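Long-range contacts in pesticidal crystal protein Cry4Aa (Bacillus thuringiensis, PDB 2C9K), which binds to midgut epithelial cells of insects and promotes their colloid-osmotic lysis, acting as a mosquito-larvicidal toxin: residues A70-R76 / V117-L121; N215-N219 / Y274-D278; N310-T314 / Y370-M376; S518-R522 / S574-F579; Y525-A531 / L551-G557. All blocks are in the same frame, centred on the assembly; numbering follows the deposited sequence.

Contact 1: A70-R76 / V117-L121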
# COMPACT_ATOMS: atom_id res chain seq x y z
N ALA A 70 26.01 -0.44 -8.36
CA ALA A 70 24.59 -0.22 -8.61
C ALA A 70 24.28 1.26 -8.45
O ALA A 70 23.55 1.84 -9.25
CB ALA A 70 23.75 -1.04 -7.62
N ASN A 71 24.86 1.87 -7.43
CA ASN A 71 24.64 3.29 -7.15
C ASN A 71 25.21 4.19 -8.25
O ASN A 71 24.68 5.26 -8.56
CB ASN A 71 25.26 3.65 -5.81
CG ASN A 71 24.85 5.02 -5.34
OD1 ASN A 71 23.66 5.29 -5.21
ND2 ASN A 71 25.82 5.88 -5.08
N LYS A 72 26.30 3.72 -8.85
CA LYS A 72 27.00 4.42 -9.91
C LYS A 72 26.21 4.35 -11.21
O LYS A 72 26.17 5.30 -11.98
CB LYS A 72 28.37 3.75 -10.09
CG LYS A 72 29.34 4.42 -11.03
CD LYS A 72 30.62 3.57 -11.13
CE LYS A 72 31.20 3.26 -9.73
NZ LYS A 72 32.39 2.35 -9.76
N ILE A 73 25.57 3.20 -11.44
CA ILE A 73 24.79 2.95 -12.65
C ILE A 73 23.45 3.67 -12.71
O ILE A 73 23.10 4.25 -13.73
CB ILE A 73 24.52 1.44 -12.83
CG1 ILE A 73 25.85 0.68 -12.96
CG2 ILE A 73 23.65 1.20 -14.06
CD1 ILE A 73 25.68 -0.82 -13.16
N LEU A 74 22.69 3.61 -11.62
CA LEU A 74 21.38 4.25 -11.57
C LEU A 74 21.46 5.76 -11.37
O LEU A 74 20.45 6.46 -11.51
CB LEU A 74 20.54 3.61 -10.46
CG LEU A 74 19.57 2.48 -10.85
CD1 LEU A 74 19.91 1.89 -12.20
CD2 LEU A 74 19.61 1.42 -9.78
N ASN A 75 22.64 6.26 -11.04
CA ASN A 75 22.83 7.69 -10.84
C ASN A 75 23.09 8.38 -12.18
O ASN A 75 23.45 9.56 -12.23
CB ASN A 75 23.98 7.95 -9.87
CG ASN A 75 23.49 8.24 -8.45
OD1 ASN A 75 22.39 7.84 -8.07
ND2 ASN A 75 24.32 8.93 -7.66
N ARG A 76 22.89 7.64 -13.27
CA ARG A 76 23.07 8.17 -14.61
C ARG A 76 21.75 8.77 -15.04
O ARG A 76 21.71 9.72 -15.82
CB ARG A 76 23.45 7.08 -15.59
CG ARG A 76 24.82 6.47 -15.38
CD ARG A 76 24.97 5.28 -16.29
NE ARG A 76 26.22 4.56 -16.09
CZ ARG A 76 26.44 3.33 -16.53
NH1 ARG A 76 25.48 2.69 -17.19
NH2 ARG A 76 27.61 2.74 -16.31
N VAL A 117 20.05 0.67 -18.81
CA VAL A 117 20.43 0.78 -17.40
C VAL A 117 19.75 -0.22 -16.46
O VAL A 117 20.34 -0.64 -15.46
CB VAL A 117 20.19 2.21 -16.84
CG1 VAL A 117 18.72 2.42 -16.50
CG2 VAL A 117 21.05 2.43 -15.61
N ILE A 118 18.52 -0.59 -16.77
CA ILE A 118 17.82 -1.55 -15.92
C ILE A 118 18.37 -2.96 -16.13
O ILE A 118 18.64 -3.67 -15.16
CB ILE A 118 16.30 -1.50 -16.16
CG1 ILE A 118 15.73 -0.25 -15.47
CG2 ILE A 118 15.64 -2.75 -15.63
CD1 ILE A 118 14.26 -0.03 -15.70
N PRO A 119 18.56 -3.40 -17.39
CA PRO A 119 19.10 -4.75 -17.54
C PRO A 119 20.53 -4.77 -16.99
O PRO A 119 20.96 -5.76 -16.41
CB PRO A 119 19.05 -4.97 -19.05
CG PRO A 119 17.84 -4.19 -19.45
CD PRO A 119 18.03 -2.90 -18.67
N GLU A 120 21.24 -3.67 -17.17
CA GLU A 120 22.61 -3.56 -16.67
C GLU A 120 22.57 -3.85 -15.17
O GLU A 120 23.25 -4.75 -14.67
CB GLU A 120 23.15 -2.15 -16.90
CG GLU A 120 24.66 -2.02 -16.82
CD GLU A 120 25.14 -0.59 -17.10
OE1 GLU A 120 24.58 0.06 -18.02
OE2 GLU A 120 26.08 -0.14 -16.41
N LEU A 121 21.74 -3.08 -14.47
CA LEU A 121 21.56 -3.22 -13.03
C LEU A 121 21.39 -4.68 -12.63
O LEU A 121 22.15 -5.20 -11.82
CB LEU A 121 20.34 -2.42 -12.58
CG LEU A 121 19.97 -2.57 -11.10
CD1 LEU A 121 21.10 -2.04 -10.25
CD2 LEU A 121 18.68 -1.84 -10.82
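Ile73 and Val117 lie alongside each other, running opposite ways, and their branches meet where CG2 of Ile73 lies against CG2 of Val117. Each of these methyls stands anti to its own backbone N, which turns it toward the partner helix. Beta-branched chains suit this spot because they fill the gap close to the backbone. Next in the chain, Leu74 meets Leu121, a turn on from Val117, at about a right angle, its CD2 resting 3.5 Å from Leu121 CD2, while the small Ala70 offers only CB, 3.9 Å from Leu121 CD1. The two helices, 64-74 and 103-123, run antiparallel here, at 173° with short-segment axes 10.0 Å apart, as neighbours in the helical bundle of the N-terminal domain, the part of delta-endotoxins generally linked to pore formation. Trp47 of helix 46-58 and Ser142 of helix 140-164 also touch Leu74, so the seam is buried. The long, extended chain of Glu120 passes over Ile73 CD1 to form a salt bridge with Arg76. Arg76 NH1 reaches Glu120 OE1 at 2.9 Å, on the syn side of the carboxylate and close to the guanidinium plane. The two flat groups are twisted 48° apart, and the further bonds to OE2 are weak.

Contact 2: N215-N219 / Y274-D278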
# COMPACT_ATOMS: atom_id res chain seq x y z
N ASN A 215 20.61 -16.38 15.53
CA ASN A 215 20.17 -15.70 16.75
C ASN A 215 18.97 -16.37 17.41
O ASN A 215 18.83 -16.35 18.63
CB ASN A 215 19.81 -14.25 16.46
CG ASN A 215 20.99 -13.44 15.97
OD1 ASN A 215 20.83 -12.32 15.50
ND2 ASN A 215 22.18 -14.01 16.09
N LEU A 216 18.10 -16.96 16.59
CA LEU A 216 16.91 -17.63 17.10
C LEU A 216 17.12 -19.13 17.26
O LEU A 216 16.17 -19.89 17.44
CB LEU A 216 15.74 -17.37 16.15
CG LEU A 216 15.41 -15.90 15.89
CD1 LEU A 216 14.20 -15.81 14.99
CD2 LEU A 216 15.15 -15.18 17.21
N ASP A 217 18.38 -19.54 17.19
CA ASP A 217 18.76 -20.94 17.31
C ASP A 217 18.20 -21.79 16.18
O ASP A 217 17.93 -22.98 16.36
CB ASP A 217 18.35 -21.50 18.67
CG ASP A 217 19.32 -21.09 19.77
OD1 ASP A 217 20.53 -21.39 19.64
OD2 ASP A 217 18.87 -20.46 20.75
N GLY A 218 18.04 -21.17 15.02
CA GLY A 218 17.55 -21.87 13.85
C GLY A 218 16.15 -21.54 13.38
O GLY A 218 15.81 -21.79 12.23
N ASN A 219 15.33 -20.96 14.25
CA ASN A 219 13.97 -20.67 13.84
C ASN A 219 13.93 -19.66 12.70
O ASN A 219 14.88 -18.90 12.51
CB ASN A 219 13.15 -20.15 15.03
CG ASN A 219 11.65 -20.22 14.78
OD1 ASN A 219 11.21 -20.79 13.79
ND2 ASN A 219 10.86 -19.65 15.69
N TYR A 274 7.98 -15.77 22.14
CA TYR A 274 7.23 -16.08 20.93
C TYR A 274 8.06 -16.17 19.65
O TYR A 274 7.61 -16.74 18.66
CB TYR A 274 6.10 -15.06 20.76
CG TYR A 274 5.32 -14.89 22.03
CD1 TYR A 274 5.51 -13.77 22.84
CD2 TYR A 274 4.47 -15.89 22.49
CE1 TYR A 274 4.88 -13.66 24.08
CE2 TYR A 274 3.82 -15.79 23.72
CZ TYR A 274 4.04 -14.67 24.51
OH TYR A 274 3.42 -14.56 25.73
N LYS A 275 9.26 -15.61 19.68
CA LYS A 275 10.11 -15.66 18.50
C LYS A 275 10.59 -17.09 18.24
O LYS A 275 11.10 -17.38 17.16
CB LYS A 275 11.31 -14.73 18.68
CG LYS A 275 12.07 -14.93 19.98
CD LYS A 275 13.20 -13.94 20.12
CE LYS A 275 14.09 -14.29 21.30
NZ LYS A 275 15.15 -13.26 21.54
N TYR A 276 10.41 -17.97 19.22
CA TYR A 276 10.84 -19.37 19.09
C TYR A 276 9.74 -20.30 18.62
O TYR A 276 9.97 -21.47 18.37
CB TYR A 276 11.41 -19.87 20.43
CG TYR A 276 12.68 -19.17 20.88
CD1 TYR A 276 12.74 -18.55 22.12
CD2 TYR A 276 13.81 -19.14 20.06
CE1 TYR A 276 13.90 -17.91 22.54
CE2 TYR A 276 14.97 -18.49 20.48
CZ TYR A 276 15.00 -17.88 21.72
OH TYR A 276 16.13 -17.22 22.13
N TYR A 277 8.52 -19.77 18.52
CA TYR A 277 7.38 -20.54 18.05
C TYR A 277 7.36 -20.56 16.54
O TYR A 277 8.12 -19.83 15.89
CB TYR A 277 6.08 -19.91 18.55
CG TYR A 277 5.77 -20.22 19.99
CD1 TYR A 277 6.65 -19.83 21.01
CD2 TYR A 277 4.61 -20.90 20.34
CE1 TYR A 277 6.37 -20.13 22.34
CE2 TYR A 277 4.33 -21.20 21.66
CZ TYR A 277 5.21 -20.81 22.65
OH TYR A 277 4.92 -21.10 23.96
N ASP A 278 6.47 -21.37 15.99
CA ASP A 278 6.33 -21.52 14.55
C ASP A 278 6.06 -20.19 13.85
O ASP A 278 5.39 -19.32 14.40
CB ASP A 278 5.19 -22.50 14.24
CG ASP A 278 5.17 -22.92 12.79
OD1 ASP A 278 6.11 -23.64 12.37
OD2 ASP A 278 4.22 -22.54 12.07
O HOH W 1 18.13 -18.02 21.02
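Asn219 spans the contact with one atom: ND2 donates to two backbone carbonyls, Lys275 O at 2.7 Å and Tyr277 O at 2.8 Å. The second bond is the straighter (163° at the hydrogen) and lies in the amide plane, although the nitrogen sits above the plane of the Tyr277 carbonyl. A short amide suits this task, since its NH2 group can serve two acceptors at once. With CG anti to the backbone N (chi1 -163°), the amide is carried toward the 3-10 turn. Beside it, Leu216 CD2 packs on the aliphatic part of Lys275, 3.7 Å from CD, while the ammonium group goes to Glu270 O. Leu216 O lies at the edge of the Tyr276 ring, 3.6 Å from CE2. Farther out, Asn219 is tied by backbone hydrogen bonding to Asp213. Residues 216-219 form a type I' beta turn; at Gly218 a CB would press on the preceding carbonyl O. This turn, from the N-terminal helical domain, docks on a 3-10 segment leading into helix 279-286, a surface contact between the first and second domains of a three-domain Cry toxin.

Contact 3: N310-T314 / Y370-M376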
# COMPACT_ATOMS: atom_id res chain seq x y z
N ASN A 310 3.67 1.74 38.97
CA ASN A 310 3.95 0.58 38.14
C ASN A 310 2.71 -0.14 37.62
O ASN A 310 2.69 -1.37 37.54
CB ASN A 310 4.83 -0.41 38.90
CG ASN A 310 6.19 0.14 39.18
OD1 ASN A 310 6.89 0.58 38.27
ND2 ASN A 310 6.58 0.13 40.45
N ASN A 311 1.69 0.63 37.27
CA ASN A 311 0.48 0.03 36.73
C ASN A 311 0.77 -0.09 35.23
O ASN A 311 1.66 0.57 34.70
CB ASN A 311 -0.74 0.94 36.95
CG ASN A 311 -2.06 0.17 36.94
OD1 ASN A 311 -2.24 -0.79 36.18
ND2 ASN A 311 -3.00 0.60 37.78
N PHE A 312 0.03 -0.97 34.56
CA PHE A 312 0.21 -1.14 33.14
C PHE A 312 -1.09 -1.67 32.56
O PHE A 312 -2.00 -2.03 33.31
CB PHE A 312 1.38 -2.09 32.85
CG PHE A 312 1.27 -3.44 33.50
CD1 PHE A 312 0.29 -4.35 33.11
CD2 PHE A 312 2.15 -3.81 34.51
CE1 PHE A 312 0.19 -5.60 33.71
CE2 PHE A 312 2.07 -5.06 35.10
CZ PHE A 312 1.08 -5.96 34.70
N PHE A 313 -1.18 -1.68 31.24
CA PHE A 313 -2.40 -2.16 30.62
C PHE A 313 -2.40 -3.67 30.53
O PHE A 313 -1.59 -4.30 29.86
CB PHE A 313 -2.59 -1.50 29.26
CG PHE A 313 -2.87 -0.03 29.35
CD1 PHE A 313 -2.03 0.90 28.75
CD2 PHE A 313 -3.97 0.43 30.08
CE1 PHE A 313 -2.27 2.27 28.87
CE2 PHE A 313 -4.22 1.80 30.21
CZ PHE A 313 -3.37 2.72 29.60
N THR A 314 -3.33 -4.24 31.28
CA THR A 314 -3.52 -5.66 31.36
C THR A 314 -3.89 -6.30 30.03
O THR A 314 -3.30 -7.30 29.63
CB THR A 314 -4.59 -5.96 32.40
OG1 THR A 314 -3.96 -6.21 33.66
CG2 THR A 314 -5.45 -7.14 31.99
N TYR A 370 6.47 -9.03 33.10
CA TYR A 370 5.64 -8.14 32.29
C TYR A 370 6.40 -7.09 31.49
O TYR A 370 7.26 -6.40 32.04
CB TYR A 370 4.60 -7.42 33.17
CG TYR A 370 3.66 -8.33 33.94
CD1 TYR A 370 3.78 -8.49 35.32
CD2 TYR A 370 2.67 -9.06 33.28
CE1 TYR A 370 2.93 -9.34 36.02
CE2 TYR A 370 1.82 -9.91 33.97
CZ TYR A 370 1.96 -10.06 35.35
OH TYR A 370 1.13 -10.93 36.03
N ASN A 371 6.09 -6.97 30.20
CA ASN A 371 6.71 -5.95 29.36
C ASN A 371 5.61 -5.18 28.64
O ASN A 371 5.81 -4.60 27.56
CB ASN A 371 7.71 -6.55 28.34
CG ASN A 371 7.09 -7.58 27.41
OD1 ASN A 371 7.77 -8.13 26.55
ND2 ASN A 371 5.80 -7.86 27.58
N ASN A 372 4.44 -5.17 29.28
CA ASN A 372 3.23 -4.50 28.80
C ASN A 372 3.36 -3.00 28.58
O ASN A 372 4.31 -2.36 29.02
CB ASN A 372 2.10 -4.71 29.81
CG ASN A 372 1.73 -6.15 29.99
OD1 ASN A 372 2.60 -7.02 30.10
ND2 ASN A 372 0.43 -6.42 30.03
N ILE A 373 2.36 -2.45 27.89
CA ILE A 373 2.30 -1.02 27.62
C ILE A 373 1.64 -0.39 28.85
O ILE A 373 0.60 -0.87 29.32
CB ILE A 373 1.42 -0.71 26.38
CG1 ILE A 373 2.08 -1.29 25.12
CG2 ILE A 373 1.23 0.78 26.22
CD1 ILE A 373 1.29 -1.05 23.85
N SER A 374 2.24 0.66 29.39
CA SER A 374 1.68 1.31 30.56
C SER A 374 1.30 2.76 30.25
O SER A 374 0.58 3.40 31.02
CB SER A 374 2.66 1.27 31.74
OG SER A 374 3.78 2.13 31.51
N LYS A 375 1.77 3.27 29.12
CA LYS A 375 1.47 4.64 28.74
C LYS A 375 1.57 4.87 27.22
O LYS A 375 2.44 4.30 26.56
CB LYS A 375 2.41 5.60 29.47
CG LYS A 375 2.15 7.06 29.20
CD LYS A 375 3.28 7.93 29.72
CE LYS A 375 3.04 9.39 29.41
NZ LYS A 375 1.75 9.86 29.99
N MET A 376 0.69 5.71 26.68
CA MET A 376 0.72 5.99 25.25
C MET A 376 0.39 7.44 24.90
O MET A 376 -0.53 8.04 25.43
CB MET A 376 -0.24 5.07 24.50
CG MET A 376 0.20 3.62 24.46
SD MET A 376 -0.98 2.60 23.57
CE MET A 376 -2.15 2.27 24.88
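Phe313 is held as if by a neighbouring strand, yet only one of its two bonds is backbone to backbone: its N donates to Ile373 O at 2.7 Å, while a side chain supplies the second. The segments run about 99° apart, and no regular pairing develops between them. They belong to different antiparallel sheets of the second domain, whose three sheets make the beta-prism of Cry toxins; strand 313-322 lies in one and strand 373-381 in another. A classic beta bulge sets Ser374 and Lys375 together opposite Ile360 of the adjacent strand 353-362. Phe312 CG sits between the backbone N and the carbonyl carbon, which swings the ring toward Tyr370. There Phe312 CZ stands 3.6 Å above one face of the tyrosine ring, toward its rim, with the planes 39° apart. Large flat rings suit this place because they fill the buried seam between two sheets. Phe313 in turn has its CE1 4.0 Å from Met376 CE and meets Phe301 edge-to-face, while its CD1 touches Ile373 CG2. Asn372, its CB and amide resting beside the Phe312 ring, points ND2 at Phe313 O over 2.9 Å with an almost linear N-H, 176°, the oxygen lying in the amide plane.

Contact 4: S518-R522 / S574-F579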
# COMPACT_ATOMS: atom_id res chain seq x y z
N SER A 518 -22.99 11.82 -15.12
CA SER A 518 -23.41 10.55 -15.66
C SER A 518 -22.13 9.73 -15.75
O SER A 518 -21.05 10.30 -15.93
CB SER A 518 -24.04 10.71 -17.05
OG SER A 518 -25.44 10.90 -16.94
N TYR A 519 -22.23 8.42 -15.62
CA TYR A 519 -21.04 7.59 -15.67
C TYR A 519 -21.30 6.26 -16.35
O TYR A 519 -22.39 5.98 -16.84
CB TYR A 519 -20.53 7.26 -14.26
CG TYR A 519 -20.24 8.42 -13.36
CD1 TYR A 519 -21.28 9.14 -12.76
CD2 TYR A 519 -18.93 8.79 -13.08
CE1 TYR A 519 -21.02 10.23 -11.91
CE2 TYR A 519 -18.65 9.87 -12.24
CZ TYR A 519 -19.70 10.59 -11.66
OH TYR A 519 -19.42 11.66 -10.84
N PHE A 520 -20.25 5.45 -16.35
CA PHE A 520 -20.28 4.09 -16.82
C PHE A 520 -19.50 3.47 -15.67
O PHE A 520 -18.46 4.00 -15.29
CB PHE A 520 -19.52 3.91 -18.15
CG PHE A 520 -20.34 4.25 -19.36
CD1 PHE A 520 -19.83 5.08 -20.35
CD2 PHE A 520 -21.65 3.79 -19.48
CE1 PHE A 520 -20.61 5.46 -21.44
CE2 PHE A 520 -22.45 4.17 -20.57
CZ PHE A 520 -21.93 5.01 -21.54
N ILE A 521 -20.02 2.42 -15.05
CA ILE A 521 -19.24 1.84 -13.98
C ILE A 521 -18.50 0.66 -14.64
O ILE A 521 -19.09 -0.13 -15.37
CB ILE A 521 -20.13 1.48 -12.71
CG1 ILE A 521 -20.10 -0.02 -12.42
CG2 ILE A 521 -21.55 2.01 -12.87
CD1 ILE A 521 -18.85 -0.44 -11.75
N ARG A 522 -17.18 0.60 -14.42
CA ARG A 522 -16.31 -0.43 -15.00
C ARG A 522 -15.66 -1.26 -13.91
O ARG A 522 -15.32 -0.74 -12.86
CB ARG A 522 -15.23 0.27 -15.83
CG ARG A 522 -14.29 -0.65 -16.56
CD ARG A 522 -13.35 0.15 -17.42
NE ARG A 522 -12.24 0.74 -16.67
CZ ARG A 522 -11.34 1.56 -17.20
NH1 ARG A 522 -11.42 1.90 -18.47
NH2 ARG A 522 -10.34 2.03 -16.46
N SER A 574 -23.05 -1.73 -19.74
CA SER A 574 -23.58 -0.93 -20.84
C SER A 574 -24.36 0.31 -20.40
O SER A 574 -23.95 1.44 -20.67
CB SER A 574 -24.44 -1.80 -21.74
OG SER A 574 -25.45 -2.46 -21.01
N ASN A 575 -25.48 0.10 -19.73
CA ASN A 575 -26.30 1.23 -19.27
C ASN A 575 -25.53 2.21 -18.38
O ASN A 575 -24.66 1.81 -17.61
CB ASN A 575 -27.54 0.72 -18.54
CG ASN A 575 -27.21 -0.31 -17.48
OD1 ASN A 575 -26.55 -1.31 -17.75
ND2 ASN A 575 -27.69 -0.07 -16.26
N GLU A 576 -25.86 3.49 -18.50
CA GLU A 576 -25.20 4.51 -17.71
C GLU A 576 -26.02 4.94 -16.50
O GLU A 576 -27.23 4.72 -16.44
CB GLU A 576 -24.88 5.74 -18.57
CG GLU A 576 -26.07 6.35 -19.29
CD GLU A 576 -25.71 7.62 -20.02
OE1 GLU A 576 -25.58 8.68 -19.36
OE2 GLU A 576 -25.53 7.57 -21.26
N VAL A 577 -25.35 5.56 -15.55
CA VAL A 577 -25.99 6.02 -14.33
C VAL A 577 -25.72 7.52 -14.12
O VAL A 577 -24.73 8.07 -14.62
CB VAL A 577 -25.45 5.22 -13.14
CG1 VAL A 577 -25.34 3.75 -13.52
CG2 VAL A 577 -24.10 5.76 -12.71
N LYS A 578 -26.61 8.17 -13.40
CA LYS A 578 -26.46 9.58 -13.11
C LYS A 578 -26.70 9.79 -11.62
O LYS A 578 -27.68 9.30 -11.06
CB LYS A 578 -27.46 10.42 -13.93
CG LYS A 578 -28.94 10.09 -13.73
CD LYS A 578 -29.32 8.73 -14.36
CE LYS A 578 -29.27 7.58 -13.36
NZ LYS A 578 -29.36 6.25 -14.03
N PHE A 579 -25.77 10.50 -10.99
CA PHE A 579 -25.86 10.77 -9.56
C PHE A 579 -26.04 12.27 -9.31
O PHE A 579 -25.46 13.10 -10.01
CB PHE A 579 -24.59 10.28 -8.87
CG PHE A 579 -24.30 8.82 -9.09
CD1 PHE A 579 -23.09 8.42 -9.66
CD2 PHE A 579 -25.20 7.84 -8.69
CE1 PHE A 579 -22.80 7.07 -9.82
CE2 PHE A 579 -24.90 6.49 -8.84
CZ PHE A 579 -23.70 6.11 -9.41
O HOH W 2 -21.91 1.22 -16.76
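Segments 518-522 and 574-579 pair as antiparallel strands with a pronounced twist, 128° between their directions: Tyr519 and Val577 are the hydrogen-bonded pair, Ser518 and Lys578 the non-hydrogen-bonded one. Tyr519 N donates to Val577 O at 2.7 Å, and Val577 N returns a bond to Tyr519 O at 3.3 Å. On the Asn575 side of Glu576 the strands part, and a water accepting from Ile521 N also lies 2.9 Å from Asn575 O. On the face carrying Tyr519 and Val577, the tyrosine ring meets Phe579 at an oblique 43°, CE1 lying 3.6 Å from Phe579 CD1 at the edge of the phenylalanine ring; Tyr519 OH is bonded to His512 and Tyr467. Val577 CG1 meets Ile521 CG2, both beta-branched residues that suit extended strands. The other face is more polar: Ser518 OG makes a weak bond to Glu576 OE1. Lys578 turns away to Val544 O. In this third, beta-sandwich domain of the active toxin, strand 600-609 flanks the other edge of strand 517-527, and Ala545 and Leu547 of strand 545-550 pack on Val577 and Ile521, respectively.

Contact 5: Y525-A531 / L551-G557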
# COMPACT_ATOMS: atom_id res chain seq x y z
N TYR A 525 -11.45 -7.14 -12.71
CA TYR A 525 -11.56 -8.43 -12.04
C TYR A 525 -10.66 -9.49 -12.65
O TYR A 525 -10.02 -9.27 -13.67
CB TYR A 525 -12.99 -8.94 -12.17
CG TYR A 525 -13.26 -9.40 -13.59
CD1 TYR A 525 -13.42 -10.76 -13.89
CD2 TYR A 525 -13.26 -8.49 -14.65
CE1 TYR A 525 -13.56 -11.19 -15.21
CE2 TYR A 525 -13.39 -8.92 -15.97
CZ TYR A 525 -13.54 -10.27 -16.24
OH TYR A 525 -13.65 -10.68 -17.54
N ALA A 526 -10.67 -10.66 -12.02
CA ALA A 526 -9.91 -11.83 -12.46
C ALA A 526 -10.94 -12.96 -12.44
O ALA A 526 -11.91 -12.91 -11.68
CB ALA A 526 -8.78 -12.13 -11.49
N SER A 527 -10.74 -13.97 -13.26
CA SER A 527 -11.69 -15.07 -13.32
C SER A 527 -11.22 -16.24 -14.15
O SER A 527 -10.70 -16.06 -15.25
CB SER A 527 -13.02 -14.57 -13.89
OG SER A 527 -13.93 -15.63 -14.12
N ASN A 528 -11.39 -17.45 -13.63
CA ASN A 528 -11.01 -18.62 -14.39
C ASN A 528 -12.29 -19.08 -15.10
O ASN A 528 -13.00 -18.26 -15.67
CB ASN A 528 -10.45 -19.72 -13.48
CG ASN A 528 -11.28 -19.94 -12.24
OD1 ASN A 528 -12.49 -19.73 -12.25
ND2 ASN A 528 -10.64 -20.38 -11.16
N GLY A 529 -12.59 -20.38 -15.05
CA GLY A 529 -13.77 -20.87 -15.73
C GLY A 529 -13.60 -20.89 -17.25
O GLY A 529 -12.49 -20.72 -17.75
N SER A 530 -14.69 -21.07 -17.98
CA SER A 530 -14.60 -21.11 -19.44
C SER A 530 -15.74 -20.33 -20.08
O SER A 530 -16.68 -19.92 -19.42
CB SER A 530 -14.67 -22.54 -19.93
OG SER A 530 -16.01 -22.97 -19.95
N ALA A 531 -15.64 -20.18 -21.40
CA ALA A 531 -16.65 -19.46 -22.16
C ALA A 531 -18.08 -19.96 -21.94
O ALA A 531 -19.04 -19.20 -22.07
CB ALA A 531 -16.30 -19.51 -23.65
N LEU A 551 -19.02 -12.06 -17.19
CA LEU A 551 -17.58 -11.89 -17.08
C LEU A 551 -16.90 -12.94 -17.95
O LEU A 551 -17.47 -14.00 -18.22
CB LEU A 551 -17.15 -12.04 -15.63
CG LEU A 551 -17.63 -10.93 -14.69
CD1 LEU A 551 -17.16 -11.23 -13.27
CD2 LEU A 551 -17.09 -9.59 -15.16
N ASN A 552 -15.67 -12.65 -18.39
CA ASN A 552 -14.93 -13.58 -19.24
C ASN A 552 -13.79 -14.23 -18.47
O ASN A 552 -13.32 -13.70 -17.46
CB ASN A 552 -14.34 -12.84 -20.43
CG ASN A 552 -15.38 -12.13 -21.26
OD1 ASN A 552 -15.10 -11.10 -21.87
ND2 ASN A 552 -16.60 -12.68 -21.29
N PRO A 553 -13.34 -15.41 -18.93
CA PRO A 553 -12.23 -16.09 -18.25
C PRO A 553 -11.03 -15.20 -18.47
O PRO A 553 -10.94 -14.54 -19.50
CB PRO A 553 -12.12 -17.40 -19.00
CG PRO A 553 -13.51 -17.62 -19.49
CD PRO A 553 -13.92 -16.27 -19.97
N THR A 554 -10.10 -15.17 -17.52
CA THR A 554 -8.92 -14.31 -17.68
C THR A 554 -7.64 -15.04 -17.31
O THR A 554 -6.54 -14.64 -17.68
CB THR A 554 -9.06 -13.04 -16.82
OG1 THR A 554 -8.93 -13.38 -15.44
CG2 THR A 554 -10.43 -12.41 -17.05
N PHE A 555 -7.80 -16.13 -16.56
CA PHE A 555 -6.65 -16.93 -16.17
C PHE A 555 -7.10 -18.37 -16.00
O PHE A 555 -8.29 -18.67 -16.13
CB PHE A 555 -6.05 -16.40 -14.86
CG PHE A 555 -6.84 -16.73 -13.63
CD1 PHE A 555 -6.51 -17.83 -12.85
CD2 PHE A 555 -7.91 -15.93 -13.24
CE1 PHE A 555 -7.22 -18.12 -11.68
CE2 PHE A 555 -8.62 -16.21 -12.07
CZ PHE A 555 -8.28 -17.31 -11.29
N SER A 556 -6.15 -19.25 -15.74
CA SER A 556 -6.47 -20.66 -15.56
C SER A 556 -5.73 -21.20 -14.35
O SER A 556 -4.61 -20.78 -14.04
CB SER A 556 -6.11 -21.44 -16.82
OG SER A 556 -4.89 -21.00 -17.38
N GLY A 557 -6.36 -22.14 -13.66
CA GLY A 557 -5.75 -22.71 -12.47
C GLY A 557 -6.58 -22.24 -11.30
O GLY A 557 -7.66 -21.70 -11.47
O HOH W 3 -16.30 -15.52 -16.06
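Asn528 runs alongside Phe555 in the same direction. Its CB rests over one face of the phenylalanine ring, 4.1 Å from the centroid, in a CH-pi contact. From there CG, set between the backbone N and the carbonyl carbon (chi1 46°), leads past Phe555 CZ, and ND2 at the tip donates to Gly557 O at 3.3 Å, nearly along the C=O axis. The other tip atom, OD1, takes a weak bond from Thr599 N. Asparagine suits the place because its amide can both give and accept. Next to it the backbone of Ser527 is gripped by Thr554 and Phe555: Thr554 OG1 accepts from Ser527 N at 2.9 Å and bonds to Asp567 O, while Ser527 O takes two N-H groups, that of Thr554 nearly in line with the carbonyl and that of Phe555 from above its plane. Pro553, which has no N-H to offer, lays CB against Asn528 O and Gly529 O, each 3.6 Å away. At the far end Leu551 CD2 stands 3.7 Å above the centre of the Tyr525 ring, whose OH accepts from Asn552 N. The loop after strand 545-550 thus packs on the end of strand 517-527 in the third domain, a beta-sandwich related to galactose-binding domains.

From the N terminus, contact 1 comes first, closing a largely helical loop of 40 residues inside the first domain. Contact 2 follows in series and bridges domains: it closes a span of 54 residues, setting the turn between helices 183-208 and 222-240 against the segment before helix 279-286. Contact 3 then closes a loop rich in strands and ties two sheets of the second domain; its nearest atoms lie only about 7 Å from contact 2, on the same side of the chain's centre. Contacts 4 and 5 belong to the third domain. Both use strand 517-527, and contact 5, with 19 intervening residues, falls within the longer span bridged by contact 4. No two contacts cross.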